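PDB 1OY3: NF-kappa-B inhibitor beta from Mus musculus, which inhibits NF-kappa-B by binding it and holding it in the cytoplasm, although its unphosphorylated, resynthesized form can accompany NF-kappa-B into the nucleus. Local coordinates for residues Q46-L51 with E62-A67; V96-R101 with L149-E154; L198-Q203 with P238-L243; S231-P236 with L243-G248. All coordinates share one frame; numbering follows the deposited sequence.

Contact 1: residues Q46-L51 with E62-A67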
loop_
_atom_site.group_PDB
_atom_site.type_symbol
_atom_site.label_atom_id
_atom_site.label_comp_id
_atom_site.label_asym_id
_atom_site.label_seq_id
_atom_site.Cartn_x
_atom_site.Cartn_y
_atom_site.Cartn_z
ATOM N N GLN C 46 15.363 1.874 -1.537
ATOM C CA GLN C 46 15.444 3.028 -0.654
ATOM C C GLN C 46 16.654 3.915 -0.899
ATOM O O GLN C 46 17.743 3.436 -1.211
ATOM C CB GLN C 46 15.489 2.564 0.797
ATOM C CG GLN C 46 14.316 1.725 1.244
ATOM C CD GLN C 46 14.599 1.047 2.567
ATOM O OE1 GLN C 46 13.680 0.690 3.319
ATOM N NE2 GLN C 46 15.880 0.845 2.852
ATOM N N THR C 47 16.456 5.218 -0.753
ATOM C CA THR C 47 17.549 6.173 -0.903
ATOM C C THR C 47 17.894 6.563 0.531
ATOM O O THR C 47 17.286 6.055 1.478
ATOM C CB THR C 47 17.095 7.426 -1.668
ATOM O OG1 THR C 47 16.020 8.052 -0.955
ATOM C CG2 THR C 47 16.627 7.050 -3.074
ATOM N N ALA C 48 18.859 7.455 0.706
ATOM C CA ALA C 48 19.224 7.896 2.047
ATOM C C ALA C 48 18.051 8.664 2.659
ATOM O O ALA C 48 17.809 8.594 3.868
ATOM C CB ALA C 48 20.455 8.786 1.985
ATOM N N LEU C 49 17.325 9.397 1.814
ATOM C CA LEU C 49 16.177 10.189 2.267
ATOM C C LEU C 49 15.144 9.244 2.867
ATOM O O LEU C 49 14.648 9.475 3.955
ATOM C CB LEU C 49 15.533 10.942 1.090
ATOM C CG LEU C 49 15.030 12.377 1.283
ATOM C CD1 LEU C 49 13.787 12.617 0.416
ATOM C CD2 LEU C 49 14.722 12.629 2.732
ATOM N N HIS C 50 14.822 8.182 2.132
ATOM C CA HIS C 50 13.848 7.186 2.580
ATOM C C HIS C 50 14.222 6.677 3.964
ATOM O O HIS C 50 13.379 6.554 4.855
ATOM C CB HIS C 50 13.818 5.983 1.633
ATOM C CG HIS C 50 13.145 6.237 0.321
ATOM N ND1 HIS C 50 13.757 5.975 -0.889
ATOM C CD2 HIS C 50 11.890 6.646 0.026
ATOM C CE1 HIS C 50 12.907 6.208 -1.872
ATOM N NE2 HIS C 50 11.765 6.617 -1.344
ATOM N N LEU C 51 15.495 6.354 4.133
ATOM C CA LEU C 51 15.965 5.851 5.415
ATOM C C LEU C 51 15.757 6.876 6.521
ATOM O O LEU C 51 15.295 6.537 7.602
ATOM C CB LEU C 51 17.450 5.475 5.312
ATOM C CG LEU C 51 17.688 4.285 4.382
ATOM C CD1 LEU C 51 19.188 4.044 4.188
ATOM C CD2 LEU C 51 16.999 3.061 4.960
ATOM N N GLU C 62 16.278 17.189 6.502
ATOM C CA GLU C 62 16.552 18.523 5.973
ATOM C C GLU C 62 17.901 18.586 5.268
ATOM O O GLU C 62 18.022 19.190 4.203
ATOM C CB GLU C 62 16.501 19.574 7.094
ATOM C CG GLU C 62 16.871 20.996 6.651
ATOM C CD GLU C 62 16.642 22.041 7.740
ATOM O OE1 GLU C 62 16.983 21.763 8.908
ATOM O OE2 GLU C 62 16.128 23.138 7.429
ATOM N N LYS C 63 18.916 17.969 5.865
ATOM C CA LYS C 63 20.250 17.977 5.272
ATOM C C LYS C 63 20.190 17.351 3.896
ATOM O O LYS C 63 20.650 17.933 2.911
ATOM C CB LYS C 63 21.225 17.198 6.147
ATOM C CG LYS C 63 21.455 17.814 7.505
ATOM C CD LYS C 63 22.519 17.025 8.251
ATOM C CE LYS C 63 22.817 17.631 9.600
ATOM N NZ LYS C 63 23.776 16.762 10.321
ATOM N N LEU C 64 19.594 16.164 3.829
ATOM C CA LEU C 64 19.454 15.451 2.570
ATOM C C LEU C 64 18.628 16.280 1.593
ATOM O O LEU C 64 18.990 16.413 0.420
ATOM C CB LEU C 64 18.805 14.074 2.817
ATOM C CG LEU C 64 19.690 13.178 3.690
ATOM C CD1 LEU C 64 18.938 11.942 4.177
ATOM C CD2 LEU C 64 20.927 12.783 2.878
ATOM N N TYR C 65 17.536 16.860 2.084
ATOM C CA TYR C 65 16.656 17.674 1.239
ATOM C C TYR C 65 17.403 18.937 0.778
ATOM O O TYR C 65 17.360 19.314 -0.396
ATOM C CB TYR C 65 15.392 18.058 2.031
ATOM C CG TYR C 65 14.261 18.688 1.226
ATOM C CD1 TYR C 65 13.363 19.564 1.840
ATOM C CD2 TYR C 65 14.057 18.379 -0.121
ATOM C CE1 TYR C 65 12.303 20.113 1.147
ATOM C CE2 TYR C 65 12.971 18.927 -0.835
ATOM C CZ TYR C 65 12.107 19.792 -0.183
ATOM O OH TYR C 65 11.016 20.328 -0.844
ATOM N N ALA C 66 18.097 19.576 1.712
ATOM C CA ALA C 66 18.852 20.786 1.424
ATOM C C ALA C 66 19.930 20.484 0.394
ATOM O O ALA C 66 20.205 21.306 -0.480
ATOM C CB ALA C 66 19.491 21.328 2.710
ATOM N N ALA C 67 20.529 19.297 0.512
ATOM C CA ALA C 67 21.588 18.850 -0.386
ATOM C C ALA C 67 21.083 18.509 -1.776
ATOM O O ALA C 67 21.878 18.266 -2.681
ATOM C CB ALA C 67 22.304 17.638 0.212
#
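L64 meets A48 and L49 across the two antiparallel-packed helices of the second ankyrin repeat, and these three residues account for most of the 153 Å² buried here. The leucine enters through its two methyl branches. Both CD1 and CD2 of L64 lie 4.1 Å from A48 CB, and CD1 also reaches the backbone of helix 48-55, 3.5 Å from A48 O and 3.8 Å from L49 CA. With CG of L64 turned beside its own backbone N (chi1 -64°) and opposite the carbonyl carbon, the fork reaches across to the facing helix. L49 adds a looser touch from its flank, its CD2 standing 4.3 Å from L64 CB. The CA atoms of L49 and L64, 6.2 Å apart, are the nearest CA pair, a spacing consistent with the small A48 facing L64. At the start of the same helix, T47 and H50 form the capping box of TALH, a variant of the ankyrin TPLH signature. T47 N donates to H50 ND1 over 2.8 Å and lies in the imidazole plane, while H50 N returns a weak bond to T47 OG1. The side-chain contacts between the helices are thus apolar, with one methyl against a backbone carbonyl: the pair is probably held by shape and exclusion of water, with directional bonds fixing where the first helix begins.

Contact 2: residues V96-R101 with L149-E154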
loop_
_atom_site.group_PDB
_atom_site.type_symbol
_atom_site.label_atom_id
_atom_site.label_comp_id
_atom_site.label_asym_id
_atom_site.label_seq_id
_atom_site.Cartn_x
_atom_site.Cartn_y
_atom_site.Cartn_z
ATOM N N VAL C 96 9.271 19.182 7.044
ATOM C CA VAL C 96 10.497 19.578 6.357
ATOM C C VAL C 96 10.313 19.409 4.845
ATOM O O VAL C 96 10.714 20.263 4.054
ATOM C CB VAL C 96 11.694 18.692 6.785
ATOM C CG1 VAL C 96 12.894 19.009 5.930
ATOM C CG2 VAL C 96 12.005 18.897 8.270
ATOM N N LEU C 97 9.705 18.297 4.445
ATOM C CA LEU C 97 9.502 18.024 3.030
ATOM C C LEU C 97 8.436 18.882 2.365
ATOM O O LEU C 97 8.584 19.263 1.203
ATOM C CB LEU C 97 9.148 16.551 2.814
ATOM C CG LEU C 97 10.220 15.508 3.147
ATOM C CD1 LEU C 97 9.626 14.120 2.988
ATOM C CD2 LEU C 97 11.442 15.690 2.241
ATOM N N LEU C 98 7.374 19.183 3.109
ATOM C CA LEU C 98 6.247 19.953 2.593
ATOM C C LEU C 98 6.427 21.475 2.459
ATOM O O LEU C 98 5.611 22.249 2.954
ATOM C CB LEU C 98 5.014 19.646 3.451
ATOM C CG LEU C 98 4.585 18.171 3.423
ATOM C CD1 LEU C 98 3.552 17.905 4.501
ATOM C CD2 LEU C 98 4.041 17.823 2.054
ATOM N N GLN C 99 7.495 21.886 1.784
ATOM C CA GLN C 99 7.798 23.302 1.550
ATOM C C GLN C 99 8.940 23.364 0.553
ATOM O O GLN C 99 9.577 22.355 0.285
ATOM C CB GLN C 99 8.214 23.996 2.855
ATOM C CG GLN C 99 9.501 23.476 3.480
ATOM C CD GLN C 99 9.744 24.039 4.883
ATOM O OE1 GLN C 99 9.538 23.354 5.886
ATOM N NE2 GLN C 99 10.170 25.290 4.953
ATOM N N PRO C 100 9.207 24.549 -0.019
ATOM C CA PRO C 100 10.295 24.672 -0.986
ATOM C C PRO C 100 11.611 24.216 -0.367
ATOM O O PRO C 100 11.914 24.553 0.771
ATOM C CB PRO C 100 10.297 26.163 -1.309
ATOM C CG PRO C 100 8.845 26.530 -1.158
ATOM C CD PRO C 100 8.464 25.815 0.103
ATOM N N ARG C 101 12.379 23.441 -1.119
ATOM C CA ARG C 101 13.667 22.949 -0.653
ATOM C C ARG C 101 14.506 24.080 -0.051
ATOM O O ARG C 101 14.434 25.221 -0.497
ATOM C CB ARG C 101 14.427 22.304 -1.820
ATOM C CG ARG C 101 15.870 21.956 -1.495
ATOM C CD ARG C 101 16.637 21.410 -2.691
ATOM N NE ARG C 101 16.355 20.002 -2.961
ATOM C CZ ARG C 101 15.320 19.559 -3.664
ATOM N NH1 ARG C 101 14.448 20.414 -4.185
ATOM N NH2 ARG C 101 15.163 18.258 -3.858
ATOM N N LEU C 149 4.335 18.331 -5.760
ATOM C CA LEU C 149 4.159 17.130 -6.561
ATOM C C LEU C 149 4.262 15.900 -5.652
ATOM O O LEU C 149 3.977 14.789 -6.082
ATOM C CB LEU C 149 5.222 17.056 -7.663
ATOM C CG LEU C 149 5.239 18.242 -8.635
ATOM C CD1 LEU C 149 6.449 18.146 -9.556
ATOM C CD2 LEU C 149 3.947 18.263 -9.438
ATOM N N GLN C 150 4.675 16.105 -4.401
ATOM C CA GLN C 150 4.798 15.000 -3.442
ATOM C C GLN C 150 3.418 14.610 -2.907
ATOM O O GLN C 150 3.155 13.440 -2.590
ATOM C CB GLN C 150 5.660 15.412 -2.246
ATOM C CG GLN C 150 7.127 15.696 -2.544
ATOM C CD GLN C 150 7.847 16.302 -1.336
ATOM O OE1 GLN C 150 8.132 15.611 -0.355
ATOM N NE2 GLN C 150 8.122 17.602 -1.399
ATOM N N LEU C 151 2.545 15.601 -2.823
ATOM C CA LEU C 151 1.207 15.439 -2.289
ATOM C C LEU C 151 0.337 14.435 -3.003
ATOM O O LEU C 151 -0.488 13.772 -2.388
ATOM C CB LEU C 151 0.485 16.794 -2.264
ATOM C CG LEU C 151 1.116 17.892 -1.407
ATOM C CD1 LEU C 151 0.240 19.144 -1.496
ATOM C CD2 LEU C 151 1.254 17.418 0.043
ATOM N N GLU C 152 0.498 14.331 -4.309
ATOM C CA GLU C 152 -0.331 13.401 -5.047
ATOM C C GLU C 152 0.453 12.223 -5.623
ATOM O O GLU C 152 -0.042 11.495 -6.478
ATOM C CB GLU C 152 -1.105 14.167 -6.122
ATOM C CG GLU C 152 -1.995 15.259 -5.505
ATOM C CD GLU C 152 -2.980 14.700 -4.483
ATOM O OE1 GLU C 152 -3.220 15.361 -3.442
ATOM O OE2 GLU C 152 -3.523 13.601 -4.726
ATOM N N ALA C 153 1.673 12.028 -5.127
ATOM C CA ALA C 153 2.487 10.905 -5.574
ATOM C C ALA C 153 1.752 9.641 -5.113
ATOM O O ALA C 153 1.267 9.575 -3.986
ATOM C CB ALA C 153 3.885 10.968 -4.942
ATOM N N GLU C 154 1.643 8.642 -5.976
ATOM C CA GLU C 154 0.950 7.441 -5.553
ATOM C C GLU C 154 1.868 6.236 -5.506
ATOM O O GLU C 154 2.695 6.040 -6.390
ATOM C CB GLU C 154 -0.267 7.150 -6.456
ATOM C CG GLU C 154 0.051 6.735 -7.874
ATOM C CD GLU C 154 -1.142 6.094 -8.581
ATOM O OE1 GLU C 154 -1.115 5.998 -9.829
ATOM O OE2 GLU C 154 -2.101 5.674 -7.896
#
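L97, the last helical residue of helix 91-97, makes the polar link: Q150 NE2 donates to L97 O over 3.1 Å with an N-H...O angle of 153°. The donor stands well above the carbonyl plane, 51° out of it, so the bond is not aimed at a lone pair. NE2 also bonds W147 O, its stronger partner, so two backbone carbonyls share this amide nitrogen. Beyond CG the Q150 chain is extended, and it crosses the L97 side chain at about a right angle, placing Q150 OE1 3.5 Å from L97 CB. L98 comes next, leaving helical geometry as the centre of an inverse gamma turn, and L97 O therefore also takes a weak bond from Q99 N. L98 makes the apolar link: L98 CD2 and L151 CD2 are 3.5 Å apart, tighter than usual methyl packing. Farther on, R101 turns back to the second repeat, its NH2 bonded to A69 O. Q150 begins a type I turn ending at A153, in a loop reached after the unmodelled residues 109-143. The contact is wedged between helices: L97 and Q150 reach helix 58-66 through V61 and Y65, and L98 and Q150 rest on L82 of helix 81-85.

Contact 3: residues L198-Q203 with P238-L243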
loop_
_atom_site.group_PDB
_atom_site.type_symbol
_atom_site.label_atom_id
_atom_site.label_comp_id
_atom_site.label_asym_id
_atom_site.label_seq_id
_atom_site.Cartn_x
_atom_site.Cartn_y
_atom_site.Cartn_z
ATOM N N LEU C 198 -11.961 5.890 3.808
ATOM C CA LEU C 198 -10.891 5.272 4.574
ATOM C C LEU C 198 -11.017 5.607 6.050
ATOM O O LEU C 198 -10.815 4.752 6.902
ATOM C CB LEU C 198 -9.519 5.710 4.044
ATOM C CG LEU C 198 -9.309 5.366 2.566
ATOM C CD1 LEU C 198 -7.959 5.867 2.106
ATOM C CD2 LEU C 198 -9.419 3.868 2.359
ATOM N N ALA C 199 -11.360 6.847 6.360
ATOM C CA ALA C 199 -11.499 7.232 7.756
ATOM C C ALA C 199 -12.612 6.419 8.404
ATOM O O ALA C 199 -12.492 6.001 9.552
ATOM C CB ALA C 199 -11.794 8.718 7.869
ATOM N N VAL C 200 -13.691 6.186 7.662
ATOM C CA VAL C 200 -14.808 5.409 8.192
ATOM C C VAL C 200 -14.352 3.965 8.434
ATOM O O VAL C 200 -14.642 3.377 9.479
ATOM C CB VAL C 200 -16.015 5.439 7.230
ATOM C CG1 VAL C 200 -17.150 4.592 7.782
ATOM C CG2 VAL C 200 -16.488 6.861 7.060
ATOM N N GLU C 201 -13.621 3.400 7.477
ATOM C CA GLU C 201 -13.116 2.046 7.635
ATOM C C GLU C 201 -12.184 1.999 8.834
ATOM O O GLU C 201 -12.161 1.017 9.575
ATOM C CB GLU C 201 -12.366 1.600 6.381
ATOM C CG GLU C 201 -13.271 1.392 5.181
ATOM C CD GLU C 201 -12.645 0.504 4.123
ATOM O OE1 GLU C 201 -13.369 0.107 3.181
ATOM O OE2 GLU C 201 -11.436 0.203 4.234
ATOM N N ALA C 202 -11.431 3.078 9.028
ATOM C CA ALA C 202 -10.480 3.187 10.135
ATOM C C ALA C 202 -11.163 3.507 11.461
ATOM O O ALA C 202 -10.516 3.498 12.512
ATOM C CB ALA C 202 -9.455 4.267 9.822
ATOM N N GLN C 203 -12.463 3.792 11.400
ATOM C CA GLN C 203 -13.256 4.149 12.576
ATOM C C GLN C 203 -12.569 5.301 13.323
ATOM O O GLN C 203 -12.665 5.412 14.544
ATOM C CB GLN C 203 -13.428 2.932 13.503
ATOM C CG GLN C 203 -14.126 1.728 12.858
ATOM C CD GLN C 203 -15.596 1.979 12.553
ATOM O OE1 GLN C 203 -16.444 1.974 13.449
ATOM N NE2 GLN C 203 -15.902 2.205 11.282
ATOM N N PRO C 238 -20.921 4.511 16.427
ATOM C CA PRO C 238 -22.012 5.429 16.073
ATOM C C PRO C 238 -21.567 6.852 15.755
ATOM O O PRO C 238 -22.195 7.540 14.958
ATOM C CB PRO C 238 -22.918 5.388 17.307
ATOM C CG PRO C 238 -22.569 4.077 17.971
ATOM C CD PRO C 238 -21.081 4.030 17.810
ATOM N N ILE C 239 -20.484 7.284 16.393
ATOM C CA ILE C 239 -19.962 8.628 16.199
ATOM C C ILE C 239 -19.810 8.980 14.728
ATOM O O ILE C 239 -20.243 10.048 14.288
ATOM C CB ILE C 239 -18.588 8.792 16.867
ATOM C CG1 ILE C 239 -18.639 8.271 18.306
ATOM C CG2 ILE C 239 -18.175 10.258 16.844
ATOM C CD1 ILE C 239 -19.657 8.959 19.183
ATOM N N LEU C 240 -19.193 8.072 13.978
ATOM C CA LEU C 240 -18.942 8.262 12.549
ATOM C C LEU C 240 -20.177 8.651 11.751
ATOM O O LEU C 240 -20.127 9.572 10.939
ATOM C CB LEU C 240 -18.325 6.991 11.963
ATOM C CG LEU C 240 -16.986 6.593 12.591
ATOM C CD1 LEU C 240 -16.573 5.218 12.097
ATOM C CD2 LEU C 240 -15.932 7.629 12.241
ATOM N N ALA C 241 -21.280 7.947 11.982
ATOM C CA ALA C 241 -22.524 8.234 11.285
ATOM C C ALA C 241 -23.034 9.620 11.696
ATOM O O ALA C 241 -23.431 10.422 10.850
ATOM C CB ALA C 241 -23.558 7.171 11.619
ATOM N N ARG C 242 -23.006 9.893 12.997
ATOM C CA ARG C 242 -23.453 11.177 13.530
ATOM C C ARG C 242 -22.741 12.319 12.814
ATOM O O ARG C 242 -23.385 13.232 12.294
ATOM C CB ARG C 242 -23.165 11.254 15.031
ATOM C CG ARG C 242 -23.804 10.139 15.857
ATOM C CD ARG C 242 -23.355 10.204 17.317
ATOM N NE ARG C 242 -23.870 9.091 18.111
ATOM C CZ ARG C 242 -23.463 8.800 19.344
ATOM N NH1 ARG C 242 -22.533 9.537 19.935
ATOM N NH2 ARG C 242 -23.982 7.763 19.988
ATOM N N LEU C 243 -21.410 12.257 12.787
ATOM C CA LEU C 243 -20.590 13.279 12.130
ATOM C C LEU C 243 -21.046 13.526 10.705
ATOM O O LEU C 243 -21.416 14.647 10.348
ATOM C CB LEU C 243 -19.118 12.855 12.115
ATOM C CG LEU C 243 -18.276 13.113 13.367
ATOM C CD1 LEU C 243 -18.987 12.588 14.597
ATOM C CD2 LEU C 243 -16.909 12.450 13.200
#
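L240 of the sixth ankyrin repeat packs against V200 and Q203 of the fifth, joining the second helix of one repeat to the C-terminal end of the first helix of its neighbour in the stack. That first helix, 195-201, closes in a Schellman motif at Q203, whose positive phi of 53° turns the chain out of the helix. Apolar contact comes first. L240 points its CB toward the facing segment, and its CD1 does the touching. V200 offers only a distant methyl, CG1 lying 4.4 Å from L240 CD1. L240 continues onto A205 and L208 of helix 205-213, so one leucine bridges both helices of the preceding repeat.

Polar bonds secure the helix end that the leucine meets. The backbone bond from Q203 N to V200 O, 2.9 Å long, closes the turn. The side-chain amide is held by Q203 OE1 accepting from N237 N, which ties the end of this helix to N237, next to segment 238-243. A further approach of NE2 to V200 O is too short in the model to be trusted.

The last kind of contact sets a methyl against polar groups. The backbone carbonyl of V200 comes closer than its side chain, with V200 O 3.7 Å from L240 CD1. Q203 bends at chi2 (-68°) and crosses L240 at about a right angle, folding its amide back beside the end of its helix. There the same leucine methyl meets the amide carbon, Q203 CD standing 3.4 Å from L240 CD1.

Contact 4: residues S231-P236 with L243-G248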
loop_
_atom_site.group_PDB
_atom_site.type_symbol
_atom_site.label_atom_id
_atom_site.label_comp_id
_atom_site.label_asym_id
_atom_site.label_seq_id
_atom_site.Cartn_x
_atom_site.Cartn_y
_atom_site.Cartn_z
ATOM N N SER C 231 -21.442 3.498 4.387
ATOM C CA SER C 231 -20.408 2.618 4.893
ATOM C C SER C 231 -20.400 2.671 6.410
ATOM O O SER C 231 -20.303 1.638 7.071
ATOM C CB SER C 231 -19.038 3.037 4.349
ATOM O OG SER C 231 -18.024 2.172 4.829
ATOM N N ALA C 232 -20.510 3.879 6.960
ATOM C CA ALA C 232 -20.506 4.063 8.409
ATOM C C ALA C 232 -21.662 3.344 9.105
ATOM O O ALA C 232 -21.527 2.909 10.254
ATOM C CB ALA C 232 -20.535 5.551 8.750
ATOM N N LEU C 233 -22.795 3.222 8.420
ATOM C CA LEU C 233 -23.951 2.548 9.005
ATOM C C LEU C 233 -23.651 1.080 9.287
ATOM O O LEU C 233 -24.075 0.543 10.311
ATOM C CB LEU C 233 -25.171 2.659 8.082
ATOM C CG LEU C 233 -25.862 4.023 8.012
ATOM C CD1 LEU C 233 -27.090 3.938 7.128
ATOM C CD2 LEU C 233 -26.255 4.460 9.403
ATOM N N LEU C 234 -22.917 0.436 8.382
ATOM C CA LEU C 234 -22.560 -0.972 8.538
ATOM C C LEU C 234 -21.387 -1.137 9.503
ATOM O O LEU C 234 -20.892 -2.241 9.714
ATOM C CB LEU C 234 -22.189 -1.569 7.180
ATOM C CG LEU C 234 -23.253 -1.498 6.088
ATOM C CD1 LEU C 234 -22.702 -2.062 4.792
ATOM C CD2 LEU C 234 -24.475 -2.274 6.523
ATOM N N ARG C 235 -20.945 -0.030 10.085
ATOM C CA ARG C 235 -19.829 -0.049 11.021
ATOM C C ARG C 235 -20.384 0.071 12.440
ATOM O O ARG C 235 -21.517 0.513 12.635
ATOM C CB ARG C 235 -18.879 1.118 10.721
ATOM C CG ARG C 235 -18.444 1.229 9.251
ATOM C CD ARG C 235 -17.363 0.221 8.863
ATOM N NE ARG C 235 -17.148 0.193 7.415
ATOM C CZ ARG C 235 -16.129 -0.417 6.813
ATOM N NH1 ARG C 235 -15.209 -1.055 7.529
ATOM N NH2 ARG C 235 -16.037 -0.410 5.490
ATOM N N PRO C 236 -19.592 -0.323 13.450
ATOM C CA PRO C 236 -20.008 -0.264 14.855
ATOM C C PRO C 236 -20.077 1.121 15.505
ATOM O O PRO C 236 -21.139 1.529 15.978
ATOM C CB PRO C 236 -18.999 -1.176 15.543
ATOM C CG PRO C 236 -17.766 -0.953 14.738
ATOM C CD PRO C 236 -18.290 -1.002 13.322
ATOM N N LEU C 243 -21.410 12.257 12.787
ATOM C CA LEU C 243 -20.590 13.279 12.130
ATOM C C LEU C 243 -21.046 13.526 10.705
ATOM O O LEU C 243 -21.416 14.647 10.348
ATOM C CB LEU C 243 -19.118 12.855 12.115
ATOM C CG LEU C 243 -18.276 13.113 13.367
ATOM C CD1 LEU C 243 -18.987 12.588 14.597
ATOM C CD2 LEU C 243 -16.909 12.450 13.200
ATOM N N LEU C 244 -21.006 12.474 9.891
ATOM C CA LEU C 244 -21.416 12.566 8.493
ATOM C C LEU C 244 -22.793 13.206 8.399
ATOM O O LEU C 244 -23.022 14.082 7.561
ATOM C CB LEU C 244 -21.424 11.171 7.852
ATOM C CG LEU C 244 -20.026 10.616 7.561
ATOM C CD1 LEU C 244 -20.053 9.096 7.470
ATOM C CD2 LEU C 244 -19.510 11.235 6.268
ATOM N N ARG C 245 -23.701 12.775 9.271
ATOM C CA ARG C 245 -25.051 13.324 9.297
ATOM C C ARG C 245 -24.934 14.829 9.527
ATOM O O ARG C 245 -25.361 15.635 8.701
ATOM C CB ARG C 245 -25.857 12.717 10.447
ATOM C CG ARG C 245 -26.069 11.210 10.404
ATOM C CD ARG C 245 -27.111 10.798 9.382
ATOM N NE ARG C 245 -27.934 9.692 9.872
ATOM C CZ ARG C 245 -27.457 8.525 10.293
ATOM N NH1 ARG C 245 -26.151 8.298 10.287
ATOM N NH2 ARG C 245 -28.284 7.584 10.727
ATOM N N ALA C 246 -24.332 15.188 10.658
ATOM C CA ALA C 246 -24.147 16.583 11.046
ATOM C C ALA C 246 -23.503 17.451 9.971
ATOM O O ALA C 246 -23.689 18.666 9.961
ATOM C CB ALA C 246 -23.333 16.658 12.333
ATOM N N HIS C 247 -22.746 16.838 9.066
ATOM C CA HIS C 247 -22.099 17.601 8.006
ATOM C C HIS C 247 -22.788 17.535 6.650
ATOM O O HIS C 247 -22.156 17.741 5.614
ATOM C CB HIS C 247 -20.631 17.198 7.862
ATOM C CG HIS C 247 -19.720 17.926 8.801
ATOM N ND1 HIS C 247 -19.521 17.529 10.107
ATOM C CD2 HIS C 247 -19.003 19.065 8.642
ATOM C CE1 HIS C 247 -18.723 18.392 10.711
ATOM N NE2 HIS C 247 -18.396 19.333 9.844
ATOM N N GLY C 248 -24.085 17.249 6.660
ATOM C CA GLY C 248 -24.842 17.206 5.419
ATOM C C GLY C 248 -24.647 16.030 4.482
ATOM O O GLY C 248 -24.782 16.173 3.267
#
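A232 and L244 form the packed side of the helix-turn-helix of the sixth ankyrin repeat, where helix 228-233 faces helix 238-246. Both CB atoms are directed across the gap, and A232 CB lies 3.8 Å from L244 CD1. The backbones stay well apart, 8.6 Å between the CA atoms of A232 and L244, and it is the leucine chain that fills the difference. A chi1 of -74° swings the L244 branch toward the alanine. Both residues are buried; P228 and L229 also flank L244, and V200 of the preceding repeat backs A232.

The other side is solvent-exposed and mixed in character, at nearly the same distance. L233 and R245 cross at about a right angle, and the leucine meets the guanidinium obliquely, with L233 CD2 3.9 Å from R245 NH1 and 4.0 Å from R245 NH2. The arginine chain, bent at chi2 and chi3, folds back over the helix surface to get there. Its NH2 makes a long, weak ion pair with E251, and P252 touches L233 from the loop that follows. L233 and R245 are both exposed, in contrast to the alanine-leucine pair.

Bonds inside each segment shape the ends. R235 reaches back to S231 OG through weak bonds from NE and NH2, and L234 and R235 both touch a chain of another protein. At the other end G248, with a positive phi of 74°, is the C-prime residue of a Schellman motif, and its N bonds R245 O at 2.9 Å.

How the contacts relate
The four contacts run along the ankyrin stack in two groups, contacts 1 and 2 in the second and third repeats and the loop that follows, contacts 3 and 4 in the last two repeats. Contacts 1 and 2 have centres 13 Å apart and meet directly: Y65 OH probably hydrogen-bonds Q99 O at 2.7 Å, which joins the second repeat to the end of the third. Contacts 3 and 4, whose centres are about 6 Å apart, share L243 and helix 238-246, and V200 CG1 packs 3.5 Å from A232 CA. Between the groups nothing touches; contacts 2 and 3 come within about 11 Å at their nearest atoms. No other chain of the assembly touches the segments of contact 3.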